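Local coordinates for histidinol-phosphate aminotransferase (Clostridium acetobutylicum, PDB 3FTB), which probably catalyses pyridoxal phosphate-dependent transamination of histidinol phosphate in histidine biosynthesis, at residues A[121-126]-A[139-144]; A[168-173]-A[178-183]. All blocks are in the same frame, centred on the assembly; numbering follows the deposited sequence.

Contact 1 (A[121-126]-A[139-144]); sequences SVVFSY and ISKIDD
Ser125 of strand 121-126 and Lys141 of segment 139-144 stand 8.4 Å apart between their CA atoms, and Val123 and Asp144 keep nearly the same spacing, so a long side chain is needed to span the gap. Lys141 supplies it. Its CG sits beside the backbone N, anti to the carbonyl carbon (chi1 -76°), and the next two torsions are extended, which carries the methylenes across to the strand. There CE comes within 3.3 Å of the carbonyl oxygen of Phe124, with CD a little farther from that oxygen; the carbon next to a charged ammonium is slightly polarised, so such an approach to a carbonyl is probably mildly favourable. The remaining touches are loose: CD of Lys141 lies 4.3 Å from CG1 of Val123 and 4.4 Å from CB of Ser125. Lysine suits the position because its aliphatic part can rest on the strand while a sharp bend at chi4 (30°) leaves NZ in a salt bridge with Asp137, one turn earlier in the helix. The other oxygen of that carboxylate accepts a hydrogen bond from Ser125 OG, so the same carboxylate holds the lysine within its helix and the small, buried serine of the strand. Strand alternation does the rest: Val123 and Ser125 face this helix, Val123 also meeting Val145, whereas Phe124 turns to the opposite side of the sheet and reaches Val105. Strand 121-126 is bonded to strand 100-105 and is an outermost strand of the mixed sheet within this chain. The arrangement is a beta-alpha-beta crossover, helix 135-141 connecting this strand with the parallel strand 147-151 and passing over strand 100-105, which lies between them, in the large domain of fold type I aminotransferases.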
loop_
_atom_site.group_PDB
_atom_site.type_symbol
_atom_site.label_atom_id
_atom_site.label_comp_id
_atom_site.label_asym_id
_atom_site.label_seq_id
_atom_site.Cartn_x
_atom_site.Cartn_y
_atom_site.Cartn_z
ATOM N N SER A 121 -23.462 9.747 -1.216
ATOM C CA SER A 121 -24.608 9.891 -2.110
ATOM C C SER A 121 -24.141 10.205 -3.532
ATOM O O SER A 121 -23.201 10.979 -3.731
ATOM C CB SER A 121 -25.544 10.993 -1.612
ATOM O OG SER A 121 -25.853 10.809 -0.246
ATOM N N VAL A 122 -24.794 9.599 -4.516
ATOM C CA VAL A 122 -24.377 9.748 -5.903
ATOM C C VAL A 122 -25.432 10.442 -6.749
ATOM O O VAL A 122 -26.612 10.078 -6.729
ATOM C CB VAL A 122 -24.026 8.385 -6.537
ATOM C CG1 VAL A 122 -24.028 8.479 -8.054
ATOM C CG2 VAL A 122 -22.678 7.915 -6.035
ATOM N N VAL A 123 -24.978 11.441 -7.494
ATOM C CA VAL A 123 -25.795 12.166 -8.458
ATOM C C VAL A 123 -25.046 12.118 -9.788
ATOM O O VAL A 123 -23.851 12.404 -9.831
ATOM C CB VAL A 123 -25.970 13.630 -8.022
ATOM C CG1 VAL A 123 -26.772 14.410 -9.046
ATOM C CG2 VAL A 123 -26.619 13.694 -6.644
ATOM N N PHE A 124 -25.724 11.748 -10.870
ATOM C CA PHE A 124 -25.047 11.592 -12.164
ATOM C C PHE A 124 -25.188 12.800 -13.105
ATOM O O PHE A 124 -26.220 13.489 -13.125
ATOM C CB PHE A 124 -25.492 10.301 -12.885
ATOM C CG PHE A 124 -24.950 9.024 -12.268
ATOM C CD1 PHE A 124 -23.590 8.730 -12.310
ATOM C CD2 PHE A 124 -25.802 8.108 -11.667
ATOM C CE1 PHE A 124 -23.091 7.561 -11.748
ATOM C CE2 PHE A 124 -25.309 6.927 -11.100
ATOM C CZ PHE A 124 -23.961 6.652 -11.143
ATOM N N SER A 125 -24.126 13.063 -13.867
ATOM C CA SER A 125 -24.203 13.967 -15.006
ATOM C C SER A 125 -23.700 13.229 -16.247
ATOM O O SER A 125 -22.558 12.738 -16.282
ATOM C CB SER A 125 -23.401 15.253 -14.776
ATOM O OG SER A 125 -23.533 16.135 -15.884
ATOM N N TYR A 126 -24.561 13.136 -17.256
ATOM C CA TYR A 126 -24.262 12.324 -18.431
ATOM C C TYR A 126 -23.611 13.114 -19.560
ATOM O O TYR A 126 -24.064 14.207 -19.910
ATOM C CB TYR A 126 -25.543 11.671 -18.948
ATOM C CG TYR A 126 -26.071 10.548 -18.074
ATOM C CD1 TYR A 126 -26.781 10.820 -16.915
ATOM C CD2 TYR A 126 -25.861 9.218 -18.418
ATOM C CE1 TYR A 126 -27.265 9.804 -16.116
ATOM C CE2 TYR A 126 -26.343 8.192 -17.628
ATOM C CZ TYR A 126 -27.046 8.488 -16.476
ATOM O OH TYR A 126 -27.526 7.463 -15.685
ATOM N N ILE A 139 -23.066 22.657 -13.759
ATOM C CA ILE A 139 -23.448 23.910 -13.117
ATOM C C ILE A 139 -24.765 23.761 -12.358
ATOM O O ILE A 139 -24.839 24.055 -11.164
ATOM C CB ILE A 139 -23.640 25.040 -14.145
ATOM C CG1 ILE A 139 -22.397 25.216 -15.024
ATOM C CG2 ILE A 139 -23.994 26.333 -13.435
ATOM C CD1 ILE A 139 -21.396 26.205 -14.495
ATOM N N SER A 140 -25.799 23.302 -13.058
ATOM C CA SER A 140 -27.148 23.255 -12.500
ATOM C C SER A 140 -27.310 22.225 -11.389
ATOM O O SER A 140 -28.397 22.073 -10.838
ATOM C CB SER A 140 -28.165 22.987 -13.606
ATOM O OG SER A 140 -27.958 21.711 -14.180
ATOM N N LYS A 141 -26.232 21.518 -11.066
ATOM C CA LYS A 141 -26.267 20.465 -10.050
ATOM C C LYS A 141 -25.299 20.729 -8.898
ATOM O O LYS A 141 -25.294 20.006 -7.901
ATOM C CB LYS A 141 -25.905 19.110 -10.669
ATOM C CG LYS A 141 -26.988 18.464 -11.503
ATOM C CD LYS A 141 -26.444 17.246 -12.215
ATOM C CE LYS A 141 -27.582 16.469 -12.824
ATOM N NZ LYS A 141 -28.659 17.425 -13.168
ATOM N N ILE A 142 -24.471 21.757 -9.035
ATOM C CA ILE A 142 -23.354 21.926 -8.114
ATOM C C ILE A 142 -23.734 22.393 -6.707
ATOM O O ILE A 142 -22.922 22.302 -5.792
ATOM C CB ILE A 142 -22.243 22.818 -8.700
ATOM C CG1 ILE A 142 -20.876 22.252 -8.312
ATOM C CG2 ILE A 142 -22.425 24.264 -8.257
ATOM C CD1 ILE A 142 -19.722 23.064 -8.828
ATOM N N ASP A 143 -24.956 22.883 -6.527
ATOM C CA ASP A 143 -25.487 23.126 -5.181
ATOM C C ASP A 143 -26.161 21.875 -4.604
ATOM O O ASP A 143 -26.553 21.854 -3.445
ATOM C CB ASP A 143 -26.489 24.289 -5.181
ATOM C CG ASP A 143 -25.871 25.603 -4.739
ATOM O OD1 ASP A 143 -24.788 25.581 -4.114
ATOM O OD2 ASP A 143 -26.480 26.661 -5.007
ATOM N N ASP A 144 -26.316 20.843 -5.421
ATOM C CA ASP A 144 -26.952 19.605 -4.977
ATOM C C ASP A 144 -25.966 18.664 -4.282
ATOM O O ASP A 144 -26.368 17.718 -3.600
ATOM C CB ASP A 144 -27.596 18.879 -6.168
ATOM C CG ASP A 144 -29.001 19.371 -6.472
ATOM O OD1 ASP A 144 -29.395 19.369 -7.663
ATOM O OD2 ASP A 144 -29.712 19.754 -5.517
#

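Contact 2 (A[168-173]-A[178-183]); sequences HVLKLA and KTIIID
Leu170 and Ala173, on helix 163-176, meet Ile180 on strand 179-183 inside a beta-alpha-beta unit, in which this helix links strand 147-151 to strand 179-183, its parallel neighbour in the sheet. Ile180 points at the helix and uses both of its branches. Its CG1 lies between the backbone N and the carbonyl carbon (chi1 79°), leaving CG2 beside the N, and the two branches part toward Ala173 and Leu170. CG2 touches CB of Ala173 at 3.6 Å; the small methyl of alanine lets helix and strand come close here. On the other branch, CD1 of Ile180 meets CD2 of Leu170, also at 3.6 Å, and that leucine methyl lies 3.9 Å from CG1 of Ile180 as well. The two side chains cross at about a right angle. Leu170 goes on to Phe197 and Ile180 to Leu207 of the next strand, so the branched residues belong to the apolar layer between helix and central sheet, as in the large domain of fold type I pyridoxal phosphate enzymes.

Where the chain leaves the helix to enter the strand, the backbone itself makes a bond: Lys178 N donates to Ala173 O, five residues back, at 3.2 Å. The bond is bent, with 146° at the hydrogen and the donor tilted 32° out of the carbonyl plane. Next to it, CB of Lys178 packs 4.3 Å from CB of Ala173. The rest of the lysine is bent at chi2 and chi4, so only its base joins the apolar contact, while NZ leads away to the backbone oxygens of Ile142 and Val145.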
loop_
_atom_site.group_PDB
_atom_site.type_symbol
_atom_site.label_atom_id
_atom_site.label_comp_id
_atom_site.label_asym_id
_atom_site.label_seq_id
_atom_site.Cartn_x
_atom_site.Cartn_y
_atom_site.Cartn_z
ATOM N N HIS A 168 -16.119 28.310 -15.526
ATOM C CA HIS A 168 -17.354 28.709 -14.860
ATOM C C HIS A 168 -17.698 27.739 -13.745
ATOM O O HIS A 168 -18.212 28.137 -12.703
ATOM C CB HIS A 168 -18.487 28.824 -15.869
ATOM C CG HIS A 168 -18.138 29.682 -17.042
ATOM N ND1 HIS A 168 -18.257 31.054 -17.020
ATOM C CD2 HIS A 168 -17.632 29.367 -18.260
ATOM C CE1 HIS A 168 -17.861 31.548 -18.180
ATOM N NE2 HIS A 168 -17.475 30.545 -18.948
ATOM N N VAL A 169 -17.392 26.462 -13.956
ATOM C CA VAL A 169 -17.552 25.476 -12.890
ATOM C C VAL A 169 -16.531 25.740 -11.778
ATOM O O VAL A 169 -16.870 25.758 -10.597
ATOM C CB VAL A 169 -17.419 24.011 -13.411
ATOM C CG1 VAL A 169 -17.804 23.009 -12.327
ATOM C CG2 VAL A 169 -18.276 23.797 -14.611
ATOM N N LEU A 170 -15.276 25.961 -12.162
ATOM C CA LEU A 170 -14.221 26.192 -11.196
ATOM C C LEU A 170 -14.526 27.417 -10.340
ATOM O O LEU A 170 -14.423 27.368 -9.113
ATOM C CB LEU A 170 -12.872 26.351 -11.892
ATOM C CG LEU A 170 -12.249 25.067 -12.438
ATOM C CD1 LEU A 170 -10.755 25.253 -12.608
ATOM C CD2 LEU A 170 -12.536 23.878 -11.529
ATOM N N LYS A 171 -14.909 28.513 -10.991
ATOM C CA LYS A 171 -15.238 29.751 -10.283
ATOM C C LYS A 171 -16.420 29.616 -9.332
ATOM O O LYS A 171 -16.464 30.302 -8.330
ATOM C CB LYS A 171 -15.498 30.896 -11.264
ATOM C CG LYS A 171 -14.249 31.633 -11.720
ATOM C CD LYS A 171 -14.555 32.587 -12.877
ATOM C CE LYS A 171 -13.374 33.504 -13.163
ATOM N NZ LYS A 171 -12.096 32.928 -12.647
ATOM N N LEU A 172 -17.386 28.751 -9.655
ATOM C CA LEU A 172 -18.516 28.484 -8.755
ATOM C C LEU A 172 -18.130 27.554 -7.606
ATOM O O LEU A 172 -18.513 27.786 -6.454
ATOM C CB LEU A 172 -19.700 27.870 -9.505
ATOM C CG LEU A 172 -20.611 28.742 -10.373
ATOM C CD1 LEU A 172 -21.727 27.885 -10.943
ATOM C CD2 LEU A 172 -21.183 29.910 -9.584
ATOM N N ALA A 173 -17.395 26.489 -7.920
ATOM C CA ALA A 173 -16.910 25.572 -6.883
ATOM C C ALA A 173 -16.133 26.333 -5.813
ATOM O O ALA A 173 -16.473 26.276 -4.639
ATOM C CB ALA A 173 -16.046 24.469 -7.486
ATOM N N LYS A 178 -17.150 24.026 -2.460
ATOM C CA LYS A 178 -17.344 22.698 -3.028
ATOM C C LYS A 178 -15.979 22.150 -3.460
ATOM O O LYS A 178 -15.048 22.917 -3.736
ATOM C CB LYS A 178 -18.299 22.775 -4.233
ATOM C CG LYS A 178 -19.735 23.240 -3.906
ATOM C CD LYS A 178 -20.335 22.350 -2.835
ATOM C CE LYS A 178 -21.400 23.058 -2.042
ATOM N NZ LYS A 178 -22.693 23.034 -2.739
ATOM N N THR A 179 -15.836 20.831 -3.507
ATOM C CA THR A 179 -14.568 20.255 -3.948
ATOM C C THR A 179 -14.701 19.538 -5.295
ATOM O O THR A 179 -15.620 18.746 -5.503
ATOM C CB THR A 179 -13.964 19.301 -2.891
ATOM O OG1 THR A 179 -13.737 20.011 -1.666
ATOM C CG2 THR A 179 -12.645 18.714 -3.387
ATOM N N ILE A 180 -13.785 19.818 -6.214
ATOM C CA ILE A 180 -13.819 19.146 -7.505
ATOM C C ILE A 180 -12.573 18.288 -7.711
ATOM O O ILE A 180 -11.457 18.792 -7.698
ATOM C CB ILE A 180 -14.095 20.128 -8.688
ATOM C CG1 ILE A 180 -12.849 20.910 -9.086
ATOM C CG2 ILE A 180 -15.244 21.072 -8.364
ATOM C CD1 ILE A 180 -12.280 20.457 -10.398
ATOM N N ILE A 181 -12.791 16.982 -7.872
ATOM C CA ILE A 181 -11.716 16.000 -7.999
ATOM C C ILE A 181 -11.477 15.598 -9.447
ATOM O O ILE A 181 -12.344 14.981 -10.072
ATOM C CB ILE A 181 -12.048 14.707 -7.230
ATOM C CG1 ILE A 181 -12.291 14.998 -5.745
ATOM C CG2 ILE A 181 -10.929 13.678 -7.423
ATOM C CD1 ILE A 181 -13.090 13.919 -5.059
ATOM N N ILE A 182 -10.300 15.921 -9.972
ATOM C CA ILE A 182 -9.999 15.615 -11.368
ATOM C C ILE A 182 -8.961 14.519 -11.531
ATOM O O ILE A 182 -7.782 14.718 -11.217
ATOM C CB ILE A 182 -9.526 16.850 -12.145
ATOM C CG1 ILE A 182 -10.493 18.003 -11.943
ATOM C CG2 ILE A 182 -9.510 16.561 -13.625
ATOM C CD1 ILE A 182 -10.266 19.135 -12.918
ATOM N N ASP A 183 -9.412 13.372 -12.037
ATOM C CA ASP A 183 -8.547 12.222 -12.283
ATOM C C ASP A 183 -7.754 12.392 -13.593
ATOM O O ASP A 183 -8.308 12.288 -14.698
ATOM C CB ASP A 183 -9.400 10.952 -12.302
ATOM C CG ASP A 183 -8.646 9.736 -12.813
ATOM O OD1 ASP A 183 -7.436 9.852 -13.102
ATOM O OD2 ASP A 183 -9.277 8.662 -12.929
#

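How the contacts relate
Contact 1 lies at an outermost strand of the sheet and is only partly buried, whereas contact 2 is a buried contact between a helix and an inner strand of the same sheet. The chemistry follows the place: at the edge a lysine spans the gap and polar ends are tied through Asp137, while deeper in, branched and small apolar side chains pack together. The two adjoin, their centres about 12 Å apart. Ile139 packs against Val169 and Leu172, joining helix 135-141 to helix 163-176. The Lys178 ammonium, already tied to Ile142, also has a long, weak ion pair with Asp143, so the residues after helix 135-141 meet the lysine just ahead of strand 179-183.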